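Local coordinates for serine acetyltransferase 1, putative (Entamoeba histolytica, PDB 7BW9), which probably catalyses the transfer of an acetyl group from acetyl-CoA to L-serine, giving O-acetylserine, the precursor of cysteine, at residues 100-103 and 104-107; 131-134 and 135-138. All blocks are in the same frame, centred on the assembly; numbering follows the deposited sequence.

Contact 1: residues 100-103 and 104-107; sequences RELV and KQDI
Lys104 reaches back along helix 96-113, in the helical part that precedes the left-handed beta-helix, and lays its side chain beside that of Glu101, the two pointing the same way. Its chain bends about the CG-CD bond (chi3 75°), which brings NZ to 3.4 Å from Glu101 OE1, a weak salt bridge. On the way CD passes over one face of the Arg100 guanidinium, 4.0 Å from NH1. The two cationic ends, Arg100 NH1 and Lys104 NZ, sit 4.3 Å apart; Asp19 takes a salt bridge from each residue, and Ser15 OG bonds both Arg100 and Glu101. Gln105 comes next, stretched out beyond CG. It crosses Leu102, where Leu102 CD2 meets Gln105 NE2 at 3.7 Å, and its OE1 has a weak hydrogen bond to Asn305 of a second subunit. Asp106 turns its carboxylate back toward the preceding turn, with CG beside its own backbone N (chi1 -63°). Its backbone N bonds Leu102 O at 2.9 Å, and a water donates to that same oxygen and to Asp106 OD1. Leu102 O is therefore gripped twice. The carboxylate is held further by Phe176 N at OD1 and by Arg137 of helix 128-144 at OD2. Ile107 closes the segment: its N bonds Val103 O, and its CD1 lies 3.9 Å from Val103 CG1 on the flank covered by Phe46, with Ile123 and Ile124 of helix 120-126 also against Ile107. The chemistry differs from flank to flank. Asp19 probably draws the two cations together and, with Glu101, balances their charge, whereas buried Asp106, with an amide, a guanidinium and a water as partners, probably stays ionised.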
loop_
_atom_site.group_PDB
_atom_site.type_symbol
_atom_site.label_atom_id
_atom_site.label_comp_id
_atom_site.label_asym_id
_atom_site.label_seq_id
_atom_site.Cartn_x
_atom_site.Cartn_y
_atom_site.Cartn_z
ATOM N N ARG A 100 -6.413 -18.850 16.738
ATOM C CA ARG A 100 -7.615 -19.009 15.928
ATOM C C ARG A 100 -8.836 -18.387 16.606
ATOM O O ARG A 100 -9.637 -17.704 15.954
ATOM C CB ARG A 100 -7.863 -20.488 15.624
ATOM C CG ARG A 100 -9.004 -20.693 14.657
ATOM C CD ARG A 100 -9.225 -22.180 14.254
ATOM N NE ARG A 100 -10.168 -22.197 13.151
ATOM C CZ ARG A 100 -11.473 -22.413 13.265
ATOM N NH1 ARG A 100 -12.021 -22.707 14.439
ATOM N NH2 ARG A 100 -12.227 -22.354 12.181
ATOM N N GLU A 101 -9.006 -18.635 17.911
ATOM C CA GLU A 101 -10.152 -18.085 18.629
ATOM C C GLU A 101 -10.100 -16.564 18.662
ATOM O O GLU A 101 -11.142 -15.901 18.590
ATOM C CB GLU A 101 -10.216 -18.641 20.057
ATOM C CG GLU A 101 -10.383 -20.153 20.143
ATOM C CD GLU A 101 -11.403 -20.695 19.141
ATOM O OE1 GLU A 101 -12.613 -20.386 19.284
ATOM O OE2 GLU A 101 -10.990 -21.414 18.196
ATOM N N LEU A 102 -8.890 -15.998 18.772
ATOM C CA LEU A 102 -8.726 -14.542 18.737
ATOM C C LEU A 102 -9.075 -13.964 17.365
ATOM O O LEU A 102 -9.755 -12.930 17.271
ATOM C CB LEU A 102 -7.291 -14.169 19.131
ATOM C CG LEU A 102 -6.933 -14.261 20.625
ATOM C CD1 LEU A 102 -5.450 -13.998 20.852
ATOM C CD2 LEU A 102 -7.783 -13.319 21.480
ATOM N N VAL A 103 -8.622 -14.614 16.289
ATOM C CA VAL A 103 -8.935 -14.130 14.949
ATOM C C VAL A 103 -10.442 -14.167 14.712
ATOM O O VAL A 103 -11.022 -13.231 14.137
ATOM C CB VAL A 103 -8.157 -14.950 13.900
ATOM C CG1 VAL A 103 -8.698 -14.696 12.503
ATOM C CG2 VAL A 103 -6.653 -14.612 13.981
ATOM N N LYS A 104 -11.106 -15.226 15.191
ATOM C CA LYS A 104 -12.562 -15.308 15.080
ATOM C C LYS A 104 -13.235 -14.112 15.742
ATOM O O LYS A 104 -14.220 -13.577 15.222
ATOM C CB LYS A 104 -13.076 -16.603 15.712
ATOM C CG LYS A 104 -12.749 -17.874 14.942
ATOM C CD LYS A 104 -13.088 -19.099 15.800
ATOM C CE LYS A 104 -14.587 -19.331 15.862
ATOM N NZ LYS A 104 -14.924 -20.475 16.761
ATOM N N GLN A 105 -12.718 -13.680 16.890
ATOM C CA GLN A 105 -13.302 -12.514 17.541
ATOM C C GLN A 105 -12.988 -11.228 16.793
ATOM O O GLN A 105 -13.839 -10.337 16.739
ATOM C CB GLN A 105 -12.847 -12.449 18.989
ATOM C CG GLN A 105 -13.294 -13.683 19.774
ATOM C CD GLN A 105 -12.795 -13.651 21.200
ATOM O OE1 GLN A 105 -13.557 -13.861 22.143
ATOM N NE2 GLN A 105 -11.515 -13.359 21.366
ATOM N N ASP A 106 -11.800 -11.124 16.169
ATOM C CA ASP A 106 -11.547 -9.988 15.283
ATOM C C ASP A 106 -12.568 -9.948 14.145
ATOM O O ASP A 106 -13.073 -8.876 13.786
ATOM C CB ASP A 106 -10.118 -10.040 14.725
ATOM C CG ASP A 106 -9.033 -9.916 15.815
ATOM O OD1 ASP A 106 -9.248 -9.228 16.857
ATOM O OD2 ASP A 106 -7.945 -10.513 15.624
ATOM N N ILE A 107 -12.898 -11.115 13.582
ATOM C CA ILE A 107 -13.899 -11.185 12.516
ATOM C C ILE A 107 -15.258 -10.727 13.023
ATOM O O ILE A 107 -15.972 -9.978 12.342
ATOM C CB ILE A 107 -13.963 -12.614 11.948
ATOM C CG1 ILE A 107 -12.713 -12.905 11.116
ATOM C CG2 ILE A 107 -15.260 -12.839 11.168
ATOM C CD1 ILE A 107 -12.360 -14.369 11.112
HETATM O O HOH W 1 -9.582 -10.969 18.867
#

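Contact 2: residues 131-134 and 135-138; sequences HVMM and IQRV
Met133 places its terminal methyl squarely over the guanidinium of Arg137, one helical turn further on. CE stands 3.5 Å above the guanidinium plane and over its centre, with Arg137 CZ the nearest atom. Two bends bring it there, chi2 -45° and chi3 -62°, curling the thioether round toward the following turn while the arginine runs extended from CG to NE underneath. The same methyl, Met133 CE, lies 3.7 Å from Gln136 OE1. Here the two side chains run side by side in the same direction, Met133 SD keeping close to Gln136 CB. The methyl thus shields one face of the flat cation, whose three nitrogens are bonded elsewhere: NE to Asp106, NH1 and NH2 to the carbonyls of Ile172 and Gly173. With all three engaged, the group's rotation is well fixed. On the backbone, Arg137 N bonds Met133 O at 2.9 Å, and Arg137 CG packs against that same oxygen at 3.2 Å. Ile135 N to His131 O and Gln136 N to Val132 O continue the alpha-helical pattern. Away from the arginine, Ile135 faces helices 36-45 and 148-162, and Met134 meets Val103 of helix 96-113 and Phe46. His131 NE2 bonds Ile124 O, and Gln136 NE2 donates to the carbonyls of His167 and Thr170. Helix 128-144 is thus tied through Gln136 and Arg137 to the first coil of the left-handed beta-helix, at residues 167 to 173, which include strand 171-172, with the helical domain packed round its other flanks.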
loop_
_atom_site.group_PDB
_atom_site.type_symbol
_atom_site.label_atom_id
_atom_site.label_comp_id
_atom_site.label_asym_id
_atom_site.label_seq_id
_atom_site.Cartn_x
_atom_site.Cartn_y
_atom_site.Cartn_z
ATOM N N HIS A 131 -6.638 -9.861 7.821
ATOM C CA HIS A 131 -5.434 -10.554 7.367
ATOM C C HIS A 131 -4.217 -10.073 8.134
ATOM O O HIS A 131 -3.341 -10.874 8.475
ATOM C CB HIS A 131 -5.235 -10.380 5.855
ATOM C CG HIS A 131 -6.326 -11.006 5.037
ATOM N ND1 HIS A 131 -6.556 -10.675 3.718
ATOM C CD2 HIS A 131 -7.258 -11.933 5.362
ATOM C CE1 HIS A 131 -7.585 -11.372 3.266
ATOM N NE2 HIS A 131 -8.027 -12.146 4.243
ATOM N N VAL A 132 -4.157 -8.781 8.451
ATOM C CA VAL A 132 -2.974 -8.299 9.163
ATOM C C VAL A 132 -2.931 -8.886 10.570
ATOM O O VAL A 132 -1.849 -9.154 11.103
ATOM C CB VAL A 132 -2.922 -6.753 9.169
ATOM C CG1 VAL A 132 -3.920 -6.161 10.159
ATOM C CG2 VAL A 132 -1.517 -6.266 9.513
ATOM N N MET A 133 -4.096 -9.128 11.179
ATOM C CA MET A 133 -4.127 -9.680 12.528
ATOM C C MET A 133 -3.847 -11.180 12.547
ATOM O O MET A 133 -3.227 -11.669 13.497
ATOM C CB MET A 133 -5.467 -9.362 13.191
ATOM C CG MET A 133 -5.590 -7.877 13.594
ATOM S SD MET A 133 -4.116 -7.218 14.423
ATOM C CE MET A 133 -4.100 -8.287 15.876
ATOM N N MET A 134 -4.276 -11.923 11.518
ATOM C CA MET A 134 -3.789 -13.293 11.354
ATOM C C MET A 134 -2.262 -13.342 11.419
ATOM O O MET A 134 -1.681 -14.158 12.139
ATOM C CB MET A 134 -4.268 -13.875 10.022
ATOM C CG MET A 134 -5.773 -13.950 9.825
ATOM S SD MET A 134 -6.122 -14.778 8.250
ATOM C CE MET A 134 -7.910 -14.927 8.291
ATOM N N ILE A 135 -1.593 -12.464 10.672
ATOM C CA ILE A 135 -0.134 -12.444 10.696
ATOM C C ILE A 135 0.387 -11.919 12.033
ATOM O O ILE A 135 1.338 -12.478 12.601
ATOM C CB ILE A 135 0.401 -11.613 9.521
ATOM C CG1 ILE A 135 -0.158 -12.152 8.211
ATOM C CG2 ILE A 135 1.931 -11.623 9.496
ATOM C CD1 ILE A 135 0.289 -13.598 7.882
ATOM N N GLN A 136 -0.213 -10.835 12.556
ATOM C CA GLN A 136 0.353 -10.182 13.740
ATOM C C GLN A 136 0.302 -11.091 14.959
ATOM O O GLN A 136 1.262 -11.149 15.735
ATOM C CB GLN A 136 -0.374 -8.869 14.044
ATOM C CG GLN A 136 0.487 -7.862 14.881
ATOM C CD GLN A 136 0.435 -8.124 16.377
ATOM O OE1 GLN A 136 -0.523 -8.714 16.868
ATOM N NE2 GLN A 136 1.479 -7.718 17.102
ATOM N N ARG A 137 -0.813 -11.798 15.152
ATOM C CA ARG A 137 -0.920 -12.681 16.307
ATOM C C ARG A 137 0.066 -13.845 16.216
ATOM O O ARG A 137 0.571 -14.306 17.247
ATOM C CB ARG A 137 -2.369 -13.155 16.443
ATOM C CG ARG A 137 -3.317 -11.956 16.654
ATOM C CD ARG A 137 -4.602 -12.341 17.330
ATOM N NE ARG A 137 -5.578 -11.252 17.412
ATOM C CZ ARG A 137 -5.567 -10.296 18.348
ATOM N NH1 ARG A 137 -4.616 -10.273 19.272
ATOM N NH2 ARG A 137 -6.518 -9.368 18.361
ATOM N N VAL A 138 0.386 -14.303 15.001
ATOM C CA VAL A 138 1.461 -15.276 14.845
ATOM C C VAL A 138 2.801 -14.634 15.164
ATOM O O VAL A 138 3.567 -15.137 15.995
ATOM C CB VAL A 138 1.459 -15.866 13.423
ATOM C CG1 VAL A 138 2.777 -16.557 13.154
ATOM C CG2 VAL A 138 0.275 -16.803 13.242
#

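Both contacts are single-helix, turn-to-turn packing, one on helix 96-113 and the other on helix 128-144, and these helices lie against each other. Contact 1 is partly buried, with a charged flank and one weak tie to a second subunit; contact 2 is buried near the centre of the chain, touches no other subunit and is mostly apolar apart from Arg137, Gln136 and His131. The salt bridge from Asp106 to Arg137 joins the two helices directly, with Leu102 packed on Arg137 and Val103 on Met134 around it. Charge is thus spread over a partly buried cluster in 100-107, but concentrated in 131-138 where the helices join the beta-helix.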